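Local coordinates for periplasmic binding protein (Veillonella parvula, PDB 4MO9) that probably captures an iron-siderophore complex or a related solute outside the cell membrane and delivers it to an ABC importer, at residues Q44-G47 and P51-T54; D124-Y129 and T144-Y149. All blocks are in the same frame, centred on the assembly; numbering follows the deposited sequence.

How the contacts relate
Contact 1 and contact 2 follow one another along the chain, the first closing before the second opens, and their centres lie 12 Å apart in the lobe built on the four-stranded parallel sheet. Contact 1 joins the loop after strand 41-42 to helix 52-59; contact 2 sets helix 123-132 on strand 143-147, an outermost strand of the same sheet. They meet directly: T54 OG1 and Y149 OH lie 2.6 Å apart, a probable hydrogen bond, and the indole of W45 packs on L125 and D124. Loops and helices that follow parallel strands are thus tied together next to the pocket where trimethylamine oxide touches W45.

Contact 1. Residues Q44-G47 and P51-T54; sequences QWSG and PFFT
S46 meets F52 through its hydroxyl end, OG lying 3.3 Å from F52 CB, while the phenyl ring itself leads off from the loop. The torsion of F52 explains this: with CG anti to the backbone N (chi1 174°), the methylene faces S46 and the ring runs on past it. The ring of F53 instead comes nearer the loop, CE1 lying 3.8 Å from G47 CA, while CD1 of F52 lies over one face of that ring, toward its rim. The P51 ring brings CD within 3.5 Å of Q44 O. This is the connection from strand 41-42 to helix 52-59 in the lobe with the parallel alpha/beta sheet, where F52 N and F53 N both donate to water. No direct hydrogen bond spans the two segments. The water on F52 N donates to Q44 O (2.7 Å) and to S46 OG (2.8 Å); the one on F53 N (3.0 Å) also accepts from G47 N (2.9 Å). S46 OG is also hydrogen-bonded to D71, and S46 O to S73, which with W45 belongs to the trimethylamine oxide pocket.

Contact 2. Residues D124-Y129 and T144-Y149; sequences DLKDQY and TIYIDY
Helix 124-129 runs roughly antiparallel to strand 144-147, their axes 9.1 Å apart and inclined at 145°, with K126 and Y146 the nearest pair of CA atoms. The methylenes of K126 lie across one face of the Y146 ring, CD standing 3.6 Å from the ring centroid and 9° off the normal, a CH-pi contact. T144 CG2 rests over the opposite face, toward the rim, so the ring is sandwiched between helix and strand side chains. With chi1 at 173° the Y129 ring extends from the helix toward the strand, donating from OH to T144 OG1 at 2.6 Å. Its ring edge also faces Y146, whose OH lies in the plane of the Y129 ring, 3.6 Å from Y129 CD2, and is hydrogen-bonded to E130. With an alanine in place of Y146, the K126 methylenes would probably lose the flat surface they lie on, and E130 its hydroxyl partner. A water accepts from D124 N and donates to D148 OD1 (2.7 Å), beyond the strand. Strand 118-122, helices 123-132 and 134-139 and parallel strand 143-147 make a beta-alpha-beta crossover, a building unit of the alpha/beta lobes of periplasmic binding proteins.

Contact 1. Residues Q44-G47 and P51-T54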
loop_
_atom_site.group_PDB
_atom_site.type_symbol
_atom_site.label_atom_id
_atom_site.label_comp_id
_atom_site.label_asym_id
_atom_site.label_seq_id
_atom_site.Cartn_x
_atom_site.Cartn_y
_atom_site.Cartn_z
ATOM N N GLN A 44 8.210 11.992 -0.162
ATOM C CA GLN A 44 6.973 12.186 -0.906
ATOM C C GLN A 44 6.135 10.916 -0.785
ATOM O O GLN A 44 6.694 9.812 -0.636
ATOM C CB GLN A 44 7.256 12.461 -2.384
ATOM C CG GLN A 44 7.900 13.796 -2.659
ATOM C CD GLN A 44 6.948 14.961 -2.440
ATOM O OE1 GLN A 44 7.081 15.711 -1.468
ATOM N NE2 GLN A 44 6.008 15.136 -3.352
ATOM N N TRP A 45 4.816 11.085 -0.859
ATOM C CA TRP A 45 3.837 9.981 -0.796
ATOM C C TRP A 45 4.045 9.010 0.377
ATOM O O TRP A 45 3.961 7.791 0.203
ATOM C CB TRP A 45 3.819 9.200 -2.123
ATOM C CG TRP A 45 3.115 9.925 -3.227
ATOM C CD1 TRP A 45 2.752 11.253 -3.243
ATOM C CD2 TRP A 45 2.673 9.371 -4.478
ATOM N NE1 TRP A 45 2.105 11.548 -4.434
ATOM C CE2 TRP A 45 2.050 10.413 -5.204
ATOM C CE3 TRP A 45 2.742 8.095 -5.052
ATOM C CZ2 TRP A 45 1.490 10.210 -6.478
ATOM C CZ3 TRP A 45 2.188 7.898 -6.318
ATOM C CH2 TRP A 45 1.570 8.953 -7.014
ATOM N N SER A 46 4.295 9.544 1.571
ATOM C CA SER A 46 4.492 8.695 2.744
ATOM C C SER A 46 3.261 7.836 3.040
ATOM O O SER A 46 2.127 8.335 3.079
ATOM C CB SER A 46 4.900 9.527 3.963
ATOM O OG SER A 46 6.185 10.086 3.737
ATOM N N GLY A 47 3.486 6.536 3.215
ATOM C CA GLY A 47 2.395 5.617 3.469
ATOM C C GLY A 47 1.633 5.265 2.208
ATOM O O GLY A 47 0.601 4.577 2.277
ATOM N N PRO A 51 8.957 6.399 -0.113
ATOM C CA PRO A 51 9.954 5.613 0.636
ATOM C C PRO A 51 9.729 5.517 2.156
ATOM O O PRO A 51 10.417 4.718 2.784
ATOM C CB PRO A 51 11.258 6.372 0.362
ATOM C CG PRO A 51 10.805 7.800 0.203
ATOM C CD PRO A 51 9.511 7.683 -0.585
ATOM N N PHE A 52 8.798 6.281 2.730
ATOM C CA PHE A 52 8.683 6.362 4.199
ATOM C C PHE A 52 8.748 5.032 4.951
ATOM O O PHE A 52 9.568 4.862 5.862
ATOM C CB PHE A 52 7.419 7.112 4.627
ATOM C CG PHE A 52 7.200 7.096 6.117
ATOM C CD1 PHE A 52 6.282 6.219 6.694
ATOM C CD2 PHE A 52 7.933 7.943 6.946
ATOM C CE1 PHE A 52 6.093 6.196 8.071
ATOM C CE2 PHE A 52 7.749 7.926 8.329
ATOM C CZ PHE A 52 6.824 7.045 8.889
ATOM N N PHE A 53 7.878 4.087 4.602
ATOM C CA PHE A 53 7.873 2.806 5.311
ATOM C C PHE A 53 9.162 2.029 5.080
ATOM O O PHE A 53 9.661 1.368 5.990
ATOM C CB PHE A 53 6.677 1.954 4.904
ATOM C CG PHE A 53 5.456 2.193 5.745
ATOM C CD1 PHE A 53 4.282 2.642 5.168
ATOM C CD2 PHE A 53 5.487 1.970 7.114
ATOM C CE1 PHE A 53 3.149 2.865 5.938
ATOM C CE2 PHE A 53 4.351 2.187 7.892
ATOM C CZ PHE A 53 3.189 2.637 7.304
ATOM N N THR A 54 9.700 2.086 3.866
ATOM C CA THR A 54 10.993 1.437 3.605
ATOM C C THR A 54 12.104 2.066 4.443
ATOM O O THR A 54 12.909 1.359 5.076
ATOM C CB THR A 54 11.339 1.478 2.112
ATOM O OG1 THR A 54 10.229 0.940 1.367
ATOM C CG2 THR A 54 12.600 0.660 1.819
HETATM O O HOH W 1 7.668 8.880 1.735
HETATM O O HOH W 2 5.800 4.895 2.551
#

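Contact 2. Residues D124-Y129 and T144-Y149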
loop_
_atom_site.group_PDB
_atom_site.type_symbol
_atom_site.label_atom_id
_atom_site.label_comp_id
_atom_site.label_asym_id
_atom_site.label_seq_id
_atom_site.Cartn_x
_atom_site.Cartn_y
_atom_site.Cartn_z
ATOM N N ASP A 124 4.902 6.421 -10.559
ATOM C CA ASP A 124 3.577 6.996 -10.826
ATOM C C ASP A 124 3.566 8.521 -10.653
ATOM O O ASP A 124 2.647 9.203 -11.113
ATOM C CB ASP A 124 2.516 6.342 -9.929
ATOM C CG ASP A 124 2.033 4.999 -10.473
ATOM O OD1 ASP A 124 2.692 4.451 -11.393
ATOM O OD2 ASP A 124 0.992 4.490 -9.983
ATOM N N LEU A 125 4.595 9.044 -9.991
ATOM C CA LEU A 125 4.729 10.478 -9.737
ATOM C C LEU A 125 5.835 11.105 -10.616
ATOM O O LEU A 125 6.003 12.333 -10.653
ATOM C CB LEU A 125 5.026 10.703 -8.239
ATOM C CG LEU A 125 5.081 12.133 -7.679
ATOM C CD1 LEU A 125 3.786 12.884 -7.936
ATOM C CD2 LEU A 125 5.379 12.095 -6.181
ATOM N N LYS A 126 6.568 10.258 -11.346
ATOM C CA LYS A 126 7.722 10.692 -12.153
ATOM C C LYS A 126 7.418 11.764 -13.214
ATOM O O LYS A 126 8.139 12.772 -13.313
ATOM C CB LYS A 126 8.395 9.472 -12.809
ATOM C CG LYS A 126 9.540 9.790 -13.817
ATOM C CD LYS A 126 10.334 8.512 -14.119
ATOM C CE LYS A 126 11.386 8.702 -15.215
ATOM N NZ LYS A 126 10.798 8.971 -16.548
ATOM N N ASP A 127 6.367 11.561 -14.006
ATOM C CA ASP A 127 6.037 12.527 -15.051
ATOM C C ASP A 127 5.798 13.917 -14.470
ATOM O O ASP A 127 6.361 14.909 -14.951
ATOM C CB ASP A 127 4.821 12.067 -15.863
ATOM C CG ASP A 127 5.133 10.876 -16.749
ATOM O OD1 ASP A 127 6.307 10.728 -17.158
ATOM O OD2 ASP A 127 4.204 10.094 -17.041
ATOM N N GLN A 128 4.980 13.988 -13.426
ATOM C CA GLN A 128 4.693 15.261 -12.777
ATOM C C GLN A 128 5.966 15.858 -12.166
ATOM O O GLN A 128 6.219 17.053 -12.289
ATOM C CB GLN A 128 3.634 15.081 -11.694
ATOM C CG GLN A 128 3.058 16.384 -11.201
ATOM C CD GLN A 128 2.132 17.016 -12.221
ATOM O OE1 GLN A 128 2.027 18.244 -12.319
ATOM N NE2 GLN A 128 1.453 16.175 -12.992
ATOM N N TYR A 129 6.762 15.019 -11.507
ATOM C CA TYR A 129 7.991 15.480 -10.881
ATOM C C TYR A 129 8.913 16.095 -11.933
ATOM O O TYR A 129 9.403 17.217 -11.764
ATOM C CB TYR A 129 8.679 14.313 -10.166
ATOM C CG TYR A 129 10.058 14.631 -9.611
ATOM C CD1 TYR A 129 10.210 15.451 -8.495
ATOM C CD2 TYR A 129 11.204 14.090 -10.187
ATOM C CE1 TYR A 129 11.484 15.737 -7.978
ATOM C CE2 TYR A 129 12.465 14.356 -9.675
ATOM C CZ TYR A 129 12.598 15.175 -8.575
ATOM O OH TYR A 129 13.850 15.434 -8.069
ATOM N N THR A 144 17.935 12.459 -7.581
ATOM C CA THR A 144 16.615 11.834 -7.693
ATOM C C THR A 144 16.803 10.317 -7.815
ATOM O O THR A 144 17.658 9.852 -8.594
ATOM C CB THR A 144 15.881 12.337 -8.951
ATOM O OG1 THR A 144 15.612 13.744 -8.830
ATOM C CG2 THR A 144 14.582 11.575 -9.165
ATOM N N ILE A 145 16.031 9.548 -7.048
ATOM C CA ILE A 145 16.048 8.092 -7.155
ATOM C C ILE A 145 14.623 7.585 -7.362
ATOM O O ILE A 145 13.765 7.746 -6.479
ATOM C CB ILE A 145 16.688 7.435 -5.905
ATOM C CG1 ILE A 145 18.171 7.834 -5.805
ATOM C CG2 ILE A 145 16.577 5.930 -5.963
ATOM C CD1 ILE A 145 18.907 7.147 -4.631
ATOM N N TYR A 146 14.345 6.988 -8.520
ATOM C CA TYR A 146 12.968 6.500 -8.779
ATOM C C TYR A 146 12.736 5.129 -8.162
ATOM O O TYR A 146 13.614 4.270 -8.211
ATOM C CB TYR A 146 12.675 6.461 -10.283
ATOM C CG TYR A 146 12.639 7.847 -10.893
ATOM C CD1 TYR A 146 11.752 8.809 -10.413
ATOM C CD2 TYR A 146 13.486 8.194 -11.935
ATOM C CE1 TYR A 146 11.719 10.080 -10.954
ATOM C CE2 TYR A 146 13.460 9.467 -12.482
ATOM C CZ TYR A 146 12.570 10.400 -11.985
ATOM O OH TYR A 146 12.537 11.668 -12.520
ATOM N N ILE A 147 11.551 4.924 -7.586
ATOM C CA ILE A 147 11.181 3.645 -6.993
ATOM C C ILE A 147 9.779 3.295 -7.514
ATOM O O ILE A 147 9.094 4.152 -8.085
ATOM C CB ILE A 147 11.162 3.725 -5.453
ATOM C CG1 ILE A 147 10.088 4.718 -4.986
ATOM C CG2 ILE A 147 12.544 4.131 -4.902
ATOM C CD1 ILE A 147 9.844 4.698 -3.474
ATOM N N ASP A 148 9.336 2.055 -7.335
ATOM C CA ASP A 148 8.055 1.684 -7.926
ATOM C C ASP A 148 7.452 0.470 -7.237
ATOM O O ASP A 148 7.653 -0.678 -7.664
ATOM C CB ASP A 148 8.180 1.439 -9.442
ATOM C CG ASP A 148 6.821 1.275 -10.130
ATOM O OD1 ASP A 148 5.764 1.523 -9.497
ATOM O OD2 ASP A 148 6.794 0.907 -11.325
ATOM N N TYR A 149 6.698 0.729 -6.180
ATOM C CA TYR A 149 5.917 -0.314 -5.540
ATOM C C TYR A 149 4.554 -0.470 -6.215
ATOM O O TYR A 149 3.863 -1.477 -5.995
ATOM C CB TYR A 149 5.742 0.017 -4.057
ATOM C CG TYR A 149 7.019 -0.047 -3.244
ATOM C CD1 TYR A 149 7.849 -1.160 -3.299
ATOM C CD2 TYR A 149 7.398 1.014 -2.426
ATOM C CE1 TYR A 149 9.019 -1.227 -2.545
ATOM C CE2 TYR A 149 8.572 0.972 -1.681
ATOM C CZ TYR A 149 9.373 -0.158 -1.740
ATOM O OH TYR A 149 10.525 -0.208 -0.992
HETATM O O HOH W 3 5.153 4.047 -8.817
HETATM O O HOH W 4 3.806 1.863 -11.596
#